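Local coordinates for esterase (Rhizomucor miehei CAU432, PDB 4WY8), which hydrolyses carboxylic ester bonds as a fungal carboxylesterase of the alpha/beta hydrolase fold, probably through a serine-histidine-aspartate triad, at residues P193-N198 / A237-A242. Residues are numbered along the deposited sequence; the frame is centred on the assembly and turned at random.
Sequences PVTDDN and ACPLKA
Lys241 joins two neighbouring acidic side chains, Asp196 and Asp197, in a salt-bridge network. Its NZ lies 2.8 Å from Asp196 OD1. Lys241 NZ is also 2.7 Å from Asp197 OD1. Both oxygens are met on the syn side. The ammonium sits 21° out of the Asp196 carboxylate plane. It is 34° out of the Asp197 plane. The lysine chain runs at about a right angle to both aspartates. A bend at its last torsion (chi4 -54°) brings NZ up to both OD1 atoms, which lie near each other. The positive charge probably offsets the repulsion between the two carboxylates. Asp196 OD1 also receives a weak bond from Asp197 N.

The contact joins two loops of the alpha/beta hydrolase fold. Segment 193-198 follows strand 188-191 of the central sheet. Segment 237-242 includes a short 3-10 turn, with Lys241 N bonded to Cys238 O, and leads toward helix 244-247. Leu240 N of this turn donates to Thr195 O at 3.0 Å, in the carbonyl plane.

Beside that bond, Leu240 reaches across Asp196. With CG anti to the backbone N, its CD2 packs 3.7 Å from Asp196 CB. Its CB lies 3.7 Å from Thr195 OG1. The Pro239 ring comes alongside the Thr195 backbone, with CD 3.6 Å from Thr195 O. Tyr270 of helix 264-276 touches both Thr195 and Pro239. CB of Cys238 points toward segment 193-198, and SG lies 4.0 Å from Asp197 CB. Glu266 accepts bonds from the backbone N of Thr195 and of Asp196.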
loop_
_atom_site.group_PDB
_atom_site.type_symbol
_atom_site.label_atom_id
_atom_site.label_comp_id
_atom_site.label_asym_id
_atom_site.label_seq_id
_atom_site.Cartn_x
_atom_site.Cartn_y
_atom_site.Cartn_z
ATOM N N PRO A 193 -8.485 -11.924 0.762
ATOM C CA PRO A 193 -9.137 -13.044 1.468
ATOM C C PRO A 193 -10.504 -13.449 0.925
ATOM O O PRO A 193 -11.172 -12.623 0.299
ATOM C CB PRO A 193 -9.276 -12.513 2.915
ATOM C CG PRO A 193 -9.390 -11.036 2.752
ATOM C CD PRO A 193 -8.474 -10.692 1.574
ATOM N N VAL A 194 -10.883 -14.711 1.149
ATOM C CA VAL A 194 -12.264 -15.144 1.031
ATOM C C VAL A 194 -12.964 -14.797 2.344
ATOM O O VAL A 194 -12.481 -15.175 3.414
ATOM C CB VAL A 194 -12.386 -16.675 0.782
ATOM C CG1 VAL A 194 -13.843 -17.057 0.479
ATOM C CG2 VAL A 194 -11.458 -17.115 -0.323
ATOM N N THR A 195 -14.057 -14.038 2.283
ATOM C CA THR A 195 -14.774 -13.662 3.500
ATOM C C THR A 195 -16.274 -13.937 3.426
ATOM O O THR A 195 -16.982 -13.716 4.407
ATOM C CB THR A 195 -14.625 -12.173 3.844
ATOM O OG1 THR A 195 -15.297 -11.384 2.854
ATOM C CG2 THR A 195 -13.171 -11.770 3.947
ATOM N N ASP A 196 -16.773 -14.360 2.267
ATOM C CA ASP A 196 -18.206 -14.583 2.129
ATOM C C ASP A 196 -18.490 -15.616 1.042
ATOM O O ASP A 196 -17.563 -16.126 0.387
ATOM C CB ASP A 196 -18.940 -13.257 1.842
ATOM C CG ASP A 196 -20.397 -13.263 2.348
ATOM O OD1 ASP A 196 -20.744 -14.149 3.164
ATOM O OD2 ASP A 196 -21.178 -12.342 1.998
ATOM N N ASP A 197 -19.768 -15.971 0.899
ATOM C CA ASP A 197 -20.179 -16.944 -0.099
ATOM C C ASP A 197 -21.231 -16.348 -1.027
ATOM O O ASP A 197 -22.062 -17.062 -1.581
ATOM C CB ASP A 197 -20.703 -18.222 0.565
ATOM C CG ASP A 197 -22.082 -18.030 1.231
ATOM O OD1 ASP A 197 -22.426 -16.893 1.633
ATOM O OD2 ASP A 197 -22.826 -19.027 1.336
ATOM N N ASN A 198 -21.268 -15.034 -1.152
ATOM C CA ASN A 198 -22.152 -14.486 -2.160
ATOM C C ASN A 198 -21.406 -14.422 -3.492
ATOM O O ASN A 198 -20.463 -13.628 -3.659
ATOM C CB ASN A 198 -22.679 -13.117 -1.756
ATOM C CG ASN A 198 -23.620 -12.538 -2.796
ATOM O OD1 ASN A 198 -23.885 -13.163 -3.830
ATOM N ND2 ASN A 198 -24.115 -11.333 -2.540
ATOM N N ALA A 237 -16.628 -19.629 8.891
ATOM C CA ALA A 237 -16.526 -19.955 7.477
ATOM C C ALA A 237 -16.476 -18.650 6.669
ATOM O O ALA A 237 -15.558 -18.406 5.874
ATOM C CB ALA A 237 -17.726 -20.799 7.047
ATOM N N CYS A 238 -17.463 -17.797 6.925
ATOM C CA CYS A 238 -17.628 -16.534 6.213
ATOM C C CYS A 238 -17.639 -15.409 7.237
ATOM O O CYS A 238 -18.691 -15.037 7.750
ATOM C CB CYS A 238 -18.922 -16.526 5.404
ATOM S SG CYS A 238 -19.066 -17.919 4.220
ATOM N N PRO A 239 -16.452 -14.880 7.559
ATOM C CA PRO A 239 -16.357 -13.859 8.608
ATOM C C PRO A 239 -17.052 -12.548 8.254
ATOM O O PRO A 239 -17.265 -11.737 9.151
ATOM C CB PRO A 239 -14.844 -13.646 8.757
ATOM C CG PRO A 239 -14.238 -14.171 7.454
ATOM C CD PRO A 239 -15.135 -15.304 7.049
ATOM N N LEU A 240 -17.421 -12.339 6.994
ATOM C CA LEU A 240 -18.165 -11.127 6.624
ATOM C C LEU A 240 -19.577 -11.106 7.201
ATOM O O LEU A 240 -20.184 -10.036 7.361
ATOM C CB LEU A 240 -18.240 -10.992 5.110
ATOM C CG LEU A 240 -18.885 -9.726 4.533
ATOM C CD1 LEU A 240 -18.218 -8.435 5.052
ATOM C CD2 LEU A 240 -18.878 -9.796 3.015
ATOM N N LYS A 241 -20.100 -12.285 7.520
ATOM C CA LYS A 241 -21.444 -12.394 8.092
ATOM C C LYS A 241 -21.423 -12.063 9.594
ATOM O O LYS A 241 -22.472 -11.990 10.232
ATOM C CB LYS A 241 -22.009 -13.811 7.890
ATOM C CG LYS A 241 -22.043 -14.331 6.442
ATOM C CD LYS A 241 -22.763 -15.705 6.396
ATOM C CE LYS A 241 -22.620 -16.404 5.039
ATOM N NZ LYS A 241 -23.070 -15.543 3.907
ATOM N N ALA A 242 -20.231 -11.884 10.164
ATOM C CA ALA A 242 -20.130 -11.569 11.589
ATOM C C ALA A 242 -20.734 -10.204 11.896
ATOM O O ALA A 242 -20.736 -9.305 11.053
ATOM C CB ALA A 242 -18.674 -11.611 12.050
#